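Side-chain contacts in D-alanyl-D-alanine carboxypeptidase (Vibrio cholerae, PDB 5TR7), which probably removes the terminal D-alanine from the peptide side chains of cell wall precursors, as penicillin-binding serine carboxypeptidases of the S11 family do: residues 42-47 against 118-123; 48-53 against 162-167. One frame throughout, in Å; residues are numbered along the deposited sequence.

Overall arrangement
Both contacts use helix 37-50, which leads away from the SxxK serine and lysine, the predicted catalytic pair at its start. Contact 1 takes a middle turn of this helix and sets it against helix 114-127; contact 2 takes its far end and sets it against the junction of helices 150-163 and 165-168. The contact centres lie about 11 Å apart on the same side of the chain's centre, and Tyr43 joins them through a probable hydrogen bond to Asp163. Along the chain the order is 42-47, 48-53, 118-123, 162-167, so the two contacts interlace and bring separate parts of the helical region onto one helix.

Contact 1: residues 42-47 against 118-123; sequences SYVIGQ and VDLMNA
Val44 faces helix 114-127 and divides its two methyls between Leu120 and Met121. CG1, anti to the backbone N (chi1 180°), reaches Leu120, whose CD1 lies 3.9 Å away; the two side chains cross at about a right angle. Its other methyl takes the adjoining surface: Val44 CG2 sits 4.0 Å from Met121 CA and 4.2 Å from Met121 CG, so this half of the fork rests on backbone as much as on side chain. Met121 sends its CB past helix 37-50 rather than at it, and its side chain goes on to pack on Phe135. In the helical region of the penicillin-binding protein/beta-lactamase fold, helix 37-50 follows the predicted acyl-ester serine, Ser35, and this apolar contact ties its middle to helix 114-127. Phe117 and Trp124 of the same helix also pack on Val44. The residue before it, Tyr43, meets Trp124 with the rings edge to face. Gln47 NE2 donates to Tyr43 OH at 3.1 Å, the hydroxyl lying almost exactly in the amide plane of Gln47.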
ATOM      1  N   SER A  42       4.483   5.527   0.861  1.00 53.01           N
ATOM      2  CA  SER A  42       5.152   5.521  -0.445  1.00 49.15           C
ATOM      3  C   SER A  42       4.615   6.685  -1.293  1.00 58.33           C
ATOM      4  O   SER A  42       5.329   7.168  -2.168  1.00 47.78           O
ATOM      5  CB  SER A  42       4.984   4.223  -1.187  1.00 48.79           C
ATOM      6  OG  SER A  42       3.725   4.208  -1.822  1.00 62.74           O
ATOM      7  N   TYR A  43       3.368   7.105  -1.064  1.00 60.94           N
ATOM      8  CA  TYR A  43       2.807   8.203  -1.836  1.00 53.01           C
ATOM      9  C   TYR A  43       3.592   9.465  -1.495  1.00 57.05           C
ATOM     10  O   TYR A  43       4.043  10.192  -2.397  1.00 53.04           O
ATOM     11  CB  TYR A  43       1.283   8.384  -1.607  1.00 53.20           C
ATOM     12  CG  TYR A  43       0.684   9.506  -2.462  1.00 55.11           C
ATOM     13  CD1 TYR A  43       0.717  10.807  -2.022  1.00 48.73           C
ATOM     14  CD2 TYR A  43       0.110   9.260  -3.721  1.00 49.86           C
ATOM     15  CE1 TYR A  43       0.269  11.845  -2.824  1.00 54.11           C
ATOM     16  CE2 TYR A  43      -0.386  10.303  -4.507  1.00 52.38           C
ATOM     17  CZ  TYR A  43      -0.297  11.595  -4.069  1.00 50.98           C
ATOM     18  OH  TYR A  43      -0.760  12.615  -4.839  1.00 55.98           O
ATOM     19  N   VAL A  44       3.755   9.745  -0.201  1.00 57.63           N
ATOM     20  CA  VAL A  44       4.515  10.928   0.222  1.00 55.08           C
ATOM     21  C   VAL A  44       5.959  10.865  -0.291  1.00 54.31           C
ATOM     22  O   VAL A  44       6.489  11.832  -0.850  1.00 53.98           O
ATOM     23  CB  VAL A  44       4.515  11.094   1.767  1.00 57.00           C
ATOM     24  CG1 VAL A  44       5.316  12.328   2.181  1.00 55.87           C
ATOM     25  CG2 VAL A  44       3.086  11.229   2.289  1.00 56.37           C
ATOM     26  N   ILE A  45       6.584   9.695  -0.152  1.00 55.41           N
ATOM     27  CA  ILE A  45       7.957   9.516  -0.678  1.00 54.15           C
ATOM     28  C   ILE A  45       7.997   9.821  -2.202  1.00 52.40           C
ATOM     29  O   ILE A  45       8.877  10.484  -2.694  1.00 51.47           O
ATOM     30  CB  ILE A  45       8.456   8.104  -0.394  1.00 54.29           C
ATOM     31  CG1 ILE A  45       8.662   7.926   1.113  1.00 52.24           C
ATOM     32  CG2 ILE A  45       9.731   7.780  -1.164  1.00 52.64           C
ATOM     33  CD1 ILE A  45       8.835   6.432   1.482  1.00 51.52           C
ATOM     34  N   GLY A  46       6.998   9.381  -2.929  1.00 51.95           N
ATOM     35  CA  GLY A  46       6.925   9.585  -4.392  1.00 50.05           C
ATOM     36  C   GLY A  46       6.840  11.072  -4.713  1.00 52.68           C
ATOM     37  O   GLY A  46       7.535  11.579  -5.612  1.00 51.37           O
ATOM     38  N   GLN A  47       6.041  11.791  -3.942  1.00 54.21           N
ATOM     39  CA  GLN A  47       5.972  13.217  -4.175  1.00 52.11           C
ATOM     40  C   GLN A  47       7.286  13.899  -3.897  1.00 51.50           C
ATOM     41  O   GLN A  47       7.709  14.768  -4.683  1.00 63.56           O
ATOM     42  CB  GLN A  47       4.848  13.830  -3.382  1.00 53.67           C
ATOM     43  CG  GLN A  47       3.442  13.472  -3.920  1.00 59.70           C
ATOM     44  CD  GLN A  47       3.091  14.213  -5.175  1.00 58.43           C
ATOM     45  OE1 GLN A  47       3.912  14.920  -5.700  1.00 61.19           O
ATOM     46  NE2 GLN A  47       1.858  14.099  -5.634  1.00 60.29           N
ATOM     47  N   VAL A 118       4.131  11.980   9.576  1.00 68.02           N
ATOM     48  CA  VAL A 118       2.688  11.718   9.742  1.00 67.07           C
ATOM     49  C   VAL A 118       1.866  12.995   9.407  1.00 72.23           C
ATOM     50  O   VAL A 118       0.804  12.919   8.805  1.00 67.26           O
ATOM     51  CB  VAL A 118       2.359  11.134  11.118  1.00 69.32           C
ATOM     52  CG1 VAL A 118       0.883  10.969  11.256  1.00 72.21           C
ATOM     53  CG2 VAL A 118       2.997   9.772  11.311  1.00 69.63           C
ATOM     54  N   ASP A 119       2.363  14.157   9.784  1.00 66.02           N
ATOM     55  CA  ASP A 119       1.679  15.422   9.387  1.00 70.60           C
ATOM     56  C   ASP A 119       1.581  15.468   7.862  1.00 66.24           C
ATOM     57  O   ASP A 119       0.520  15.709   7.306  1.00 74.72           O
ATOM     58  CB  ASP A 119       2.441  16.682   9.896  1.00 74.07           C
ATOM     59  CG  ASP A 119       2.428  16.823  11.414  1.00 82.71           C
ATOM     60  OD1 ASP A 119       1.616  16.124  12.047  1.00 80.54           O
ATOM     61  OD2 ASP A 119       3.156  17.688  11.991  1.00 87.83           O
ATOM     62  N   LEU A 120       2.673  15.230   7.149  1.00 68.11           N
ATOM     63  CA  LEU A 120       2.566  15.224   5.680  1.00 65.99           C
ATOM     64  C   LEU A 120       1.575  14.132   5.194  1.00 66.37           C
ATOM     65  O   LEU A 120       0.794  14.386   4.260  1.00 59.74           O
ATOM     66  CB  LEU A 120       3.876  14.916   4.993  1.00 69.32           C
ATOM     67  CG  LEU A 120       5.024  15.865   5.313  1.00 67.90           C
ATOM     68  CD1 LEU A 120       6.242  15.245   4.640  1.00 70.02           C
ATOM     69  CD2 LEU A 120       4.756  17.301   4.864  1.00 66.86           C
ATOM     70  N   MET A 121       1.584  12.946   5.822  1.00 58.37           N
ATOM     71  CA  MET A 121       0.667  11.904   5.407  1.00 58.76           C
ATOM     72  C   MET A 121      -0.771  12.373   5.462  1.00 54.89           C
ATOM     73  O   MET A 121      -1.499  12.209   4.503  1.00 61.19           O
ATOM     74  CB  MET A 121       0.786  10.612   6.240  1.00 58.70           C
ATOM     75  CG  MET A 121       2.121   9.884   6.200  1.00 61.63           C
ATOM     76  SD  MET A 121       2.298   8.571   7.446  1.00 62.28           S
ATOM     77  CE  MET A 121       1.309   7.272   6.745  1.00 52.02           C
ATOM     78  N   ASN A 122      -1.200  12.948   6.570  1.00 62.61           N
ATOM     79  CA  ASN A 122      -2.586  13.436   6.701  1.00 60.81           C
ATOM     80  C   ASN A 122      -2.872  14.628   5.838  1.00 62.09           C
ATOM     81  O   ASN A 122      -4.023  14.824   5.433  1.00 63.33           O
ATOM     82  CB  ASN A 122      -2.933  13.755   8.174  1.00 66.61           C
ATOM     83  CG  ASN A 122      -2.935  12.490   9.050  1.00 76.02           C
ATOM     84  OD1 ASN A 122      -3.566  11.463   8.704  1.00 67.70           O
ATOM     85  ND2 ASN A 122      -2.183  12.528  10.160  1.00 74.74           N
ATOM     86  N   ALA A 123      -1.897  15.485   5.594  1.00 63.50           N
ATOM     87  CA  ALA A 123      -2.169  16.634   4.707  1.00 64.44           C
ATOM     88  C   ALA A 123      -2.401  16.071   3.294  1.00 69.43           C
ATOM     89  O   ALA A 123      -3.336  16.461   2.597  1.00 74.95           O
ATOM     90  CB  ALA A 123      -1.025  17.632   4.698  1.00 71.64           C
TER

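Contact 2: residues 48-53 against 162-167; sequences EVKRGN and RDVPEE
One hydrogen bond joins the segments: Lys50 NZ donates to Asp163 O at 2.9 Å. The ammonium approaches at a C=O...N angle of 149°, tilted 25° from the carbonyl plane. A bend at chi3 turns the end of the lysine chain, so that Lys50 CD and CE lie alongside Asp163 O, both at 3.7 Å, and NZ meets it. The positive charge probably complements this carbonyl at the C-terminal end of helix 150-163. The apolar part is slight: Lys50 CE approaches Val164 CG1 at 4.4 Å. Val164 is buried, packs on Tyr43, and marks the break where helix 150-163 ends; it is also the N-cap residue of helix 165-168.

Helix 37-50 ends in a Schellman motif, with Gly52 at positive phi (80°). Asn53 N bonds Glu48 O, and Gly52 N bonds Val49 O, so two backbone bonds close the last turn. A short side-chain bond runs beside them: Asn53 ND2 meets Glu48 OE1 at 2.6 Å, the carboxylate oxygen approached from above its plane and the partner lying close to the amide plane of Asn53.

Among the charged groups, Asp163 does not pair with Lys50 through its carboxylate. Instead Asp163 OD2 takes a salt bridge from Arg162 NH1 at 2.8 Å, on its syn side, while Asp163 OD1 lies at the guanidinium edge and receives only a weak bond from NH1 at 3.3 Å. The same OD2 is hydrogen-bonded to Tyr43 OH of helix 37-50.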
ATOM      1  N   GLU A  48       7.981  13.486  -2.823  1.00 55.82           N
ATOM      2  CA  GLU A  48       9.249  14.097  -2.478  1.00 54.95           C
ATOM      3  C   GLU A  48      10.290  13.836  -3.535  1.00 52.81           C
ATOM      4  O   GLU A  48      11.098  14.717  -3.827  1.00 55.85           O
ATOM      5  CB  GLU A  48       9.764  13.658  -1.093  1.00 60.51           C
ATOM      6  CG  GLU A  48       8.883  14.043   0.079  1.00 65.16           C
ATOM      7  CD  GLU A  48       8.760  15.547   0.261  1.00 74.90           C
ATOM      8  OE1 GLU A  48       9.757  16.273   0.171  1.00 88.06           O
ATOM      9  OE2 GLU A  48       7.654  16.020   0.509  1.00 77.08           O
ATOM     10  N   VAL A  49      10.309  12.626  -4.086  1.00 51.23           N
ATOM     11  CA  VAL A  49      11.251  12.273  -5.181  1.00 49.03           C
ATOM     12  C   VAL A  49      10.920  13.089  -6.427  1.00 50.44           C
ATOM     13  O   VAL A  49      11.799  13.661  -7.006  1.00 59.24           O
ATOM     14  CB  VAL A  49      11.141  10.780  -5.547  1.00 55.70           C
ATOM     15  CG1 VAL A  49      11.936  10.457  -6.821  1.00 49.87           C
ATOM     16  CG2 VAL A  49      11.559   9.902  -4.346  1.00 55.87           C
ATOM     17  N   LYS A  50       9.646  13.202  -6.829  1.00 57.06           N
ATOM     18  CA  LYS A  50       9.318  13.981  -8.022  1.00 58.80           C
ATOM     19  C   LYS A  50       9.711  15.409  -7.914  1.00 61.37           C
ATOM     20  O   LYS A  50      10.147  15.982  -8.886  1.00 61.12           O
ATOM     21  CB  LYS A  50       7.840  14.084  -8.298  1.00 68.16           C
ATOM     22  CG  LYS A  50       7.174  12.866  -8.833  1.00 71.06           C
ATOM     23  CD  LYS A  50       5.867  13.343  -9.536  1.00 78.77           C
ATOM     24  CE  LYS A  50       4.980  14.166  -8.600  1.00 73.53           C
ATOM     25  NZ  LYS A  50       3.623  14.199  -9.134  1.00 71.00           N
ATOM     26  N   ARG A  51       9.489  16.004  -6.754  1.00 63.08           N
ATOM     27  CA  ARG A  51       9.865  17.408  -6.596  1.00 64.92           C
ATOM     28  C   ARG A  51      11.341  17.613  -6.385  1.00 63.93           C
ATOM     29  O   ARG A  51      11.765  18.728  -6.269  1.00 62.71           O
ATOM     30  CB  ARG A  51       9.085  17.959  -5.409  1.00 74.84           C
ATOM     31  CG  ARG A  51       7.600  17.836  -5.677  1.00 85.96           C
ATOM     32  CD  ARG A  51       6.864  18.114  -4.395  1.00101.79           C
ATOM     33  NE  ARG A  51       5.476  18.469  -4.610  1.00114.17           N
ATOM     34  CZ  ARG A  51       4.624  18.747  -3.626  1.00126.85           C
ATOM     35  NH1 ARG A  51       5.020  18.697  -2.347  1.00127.48           N
ATOM     36  NH2 ARG A  51       3.372  19.085  -3.928  1.00131.47           N
ATOM     37  N   GLY A  52      12.141  16.542  -6.285  1.00 60.26           N
ATOM     38  CA  GLY A  52      13.575  16.757  -6.067  1.00 60.01           C
ATOM     39  C   GLY A  52      14.008  17.067  -4.630  1.00 57.35           C
ATOM     40  O   GLY A  52      15.115  17.450  -4.436  1.00 58.09           O
ATOM     41  N   ASN A  53      13.172  16.850  -3.615  1.00 59.25           N
ATOM     42  CA  ASN A  53      13.601  17.124  -2.222  1.00 62.75           C
ATOM     43  C   ASN A  53      14.474  16.038  -1.697  1.00 66.06           C
ATOM     44  O   ASN A  53      15.246  16.282  -0.792  1.00 60.43           O
ATOM     45  CB  ASN A  53      12.414  17.279  -1.287  1.00 69.55           C
ATOM     46  CG  ASN A  53      11.500  18.408  -1.688  1.00 67.05           C
ATOM     47  OD1 ASN A  53      11.842  19.232  -2.473  1.00 72.86           O
ATOM     48  ND2 ASN A  53      10.292  18.368  -1.210  1.00 71.31           N
ATOM     49  N   ARG A 162      -1.880   7.396 -10.522  1.00 51.06           N
ATOM     50  CA  ARG A 162      -2.063   8.663 -11.241  1.00 50.77           C
ATOM     51  C   ARG A 162      -1.028   9.711 -11.055  1.00 46.18           C
ATOM     52  O   ARG A 162      -0.703  10.426 -12.018  1.00 49.77           O
ATOM     53  CB  ARG A 162      -3.399   9.299 -10.770  1.00 50.87           C
ATOM     54  CG  ARG A 162      -3.841  10.546 -11.488  1.00 53.39           C
ATOM     55  CD  ARG A 162      -4.283  11.547 -10.425  1.00 64.53           C
ATOM     56  NE  ARG A 162      -5.458  11.185  -9.708  1.00 61.71           N
ATOM     57  CZ  ARG A 162      -5.778  11.543  -8.460  1.00 57.75           C
ATOM     58  NH1 ARG A 162      -4.995  12.151  -7.578  1.00 59.82           N
ATOM     59  NH2 ARG A 162      -6.925  11.147  -8.013  1.00 72.13           N
ATOM     60  N   ASP A 163      -0.592   9.898  -9.819  1.00 47.08           N
ATOM     61  CA  ASP A 163       0.282  11.087  -9.482  1.00 49.40           C
ATOM     62  C   ASP A 163       1.732  10.738  -9.317  1.00 48.73           C
ATOM     63  O   ASP A 163       2.568  11.579  -9.575  1.00 46.35           O
ATOM     64  CB  ASP A 163      -0.176  11.723  -8.156  1.00 49.27           C
ATOM     65  CG  ASP A 163      -1.636  12.118  -8.128  1.00 43.91           C
ATOM     66  OD1 ASP A 163      -2.152  12.458  -9.178  1.00 54.36           O
ATOM     67  OD2 ASP A 163      -2.228  12.275  -7.013  1.00 54.22           O
ATOM     68  N   VAL A 164       2.038   9.504  -8.878  1.00 44.37           N
ATOM     69  CA  VAL A 164       3.457   9.062  -8.687  1.00 49.14           C
ATOM     70  C   VAL A 164       3.795   7.746  -9.463  1.00 49.49           C
ATOM     71  O   VAL A 164       4.129   6.703  -8.861  1.00 44.59           O
ATOM     72  CB  VAL A 164       3.805   8.997  -7.216  1.00 47.19           C
ATOM     73  CG1 VAL A 164       3.792  10.450  -6.612  1.00 49.56           C
ATOM     74  CG2 VAL A 164       2.863   8.092  -6.463  1.00 43.70           C
ATOM     75  N   PRO A 165       3.708   7.806 -10.792  1.00 48.54           N
ATOM     76  CA  PRO A 165       3.920   6.551 -11.629  1.00 51.11           C
ATOM     77  C   PRO A 165       5.254   5.816 -11.381  1.00 48.72           C
ATOM     78  O   PRO A 165       5.279   4.615 -11.319  1.00 54.22           O
ATOM     79  CB  PRO A 165       3.729   7.019 -13.080  1.00 44.97           C
ATOM     80  CG  PRO A 165       3.762   8.598 -13.026  1.00 53.90           C
ATOM     81  CD  PRO A 165       3.453   9.036 -11.584  1.00 54.46           C
ATOM     82  N   GLU A 166       6.321   6.559 -11.146  1.00 53.52           N
ATOM     83  CA  GLU A 166       7.655   5.994 -10.855  1.00 50.77           C
ATOM     84  C   GLU A 166       7.646   5.272  -9.564  1.00 48.24           C
ATOM     85  O   GLU A 166       8.377   4.313  -9.399  1.00 56.47           O
ATOM     86  CB  GLU A 166       8.766   7.019 -10.926  1.00 59.40           C
ATOM     87  CG  GLU A 166       8.991   7.614 -12.363  1.00 79.74           C
ATOM     88  CD  GLU A 166       9.316   6.627 -13.476  1.00 74.21           C
ATOM     89  OE1 GLU A 166      10.078   5.694 -13.212  1.00 87.67           O
ATOM     90  OE2 GLU A 166       8.668   6.628 -14.569  1.00 97.37           O
ATOM     91  N   GLU A 167       6.808   5.717  -8.654  1.00 53.90           N
ATOM     92  CA  GLU A 167       6.688   4.993  -7.414  1.00 50.91           C
ATOM     93  C   GLU A 167       5.828   3.785  -7.678  1.00 47.84           C
ATOM     94  O   GLU A 167       6.164   2.705  -7.224  1.00 51.88           O
ATOM     95  CB  GLU A 167       5.972   5.776  -6.319  1.00 55.77           C
ATOM     96  CG  GLU A 167       6.683   6.421  -5.193  1.00 61.18           C
ATOM     97  CD  GLU A 167       7.726   5.595  -4.398  1.00 67.31           C
ATOM     98  OE1 GLU A 167       7.591   5.038  -3.182  1.00 56.85           O
ATOM     99  OE2 GLU A 167       8.773   5.837  -5.021  1.00 50.96           O
TER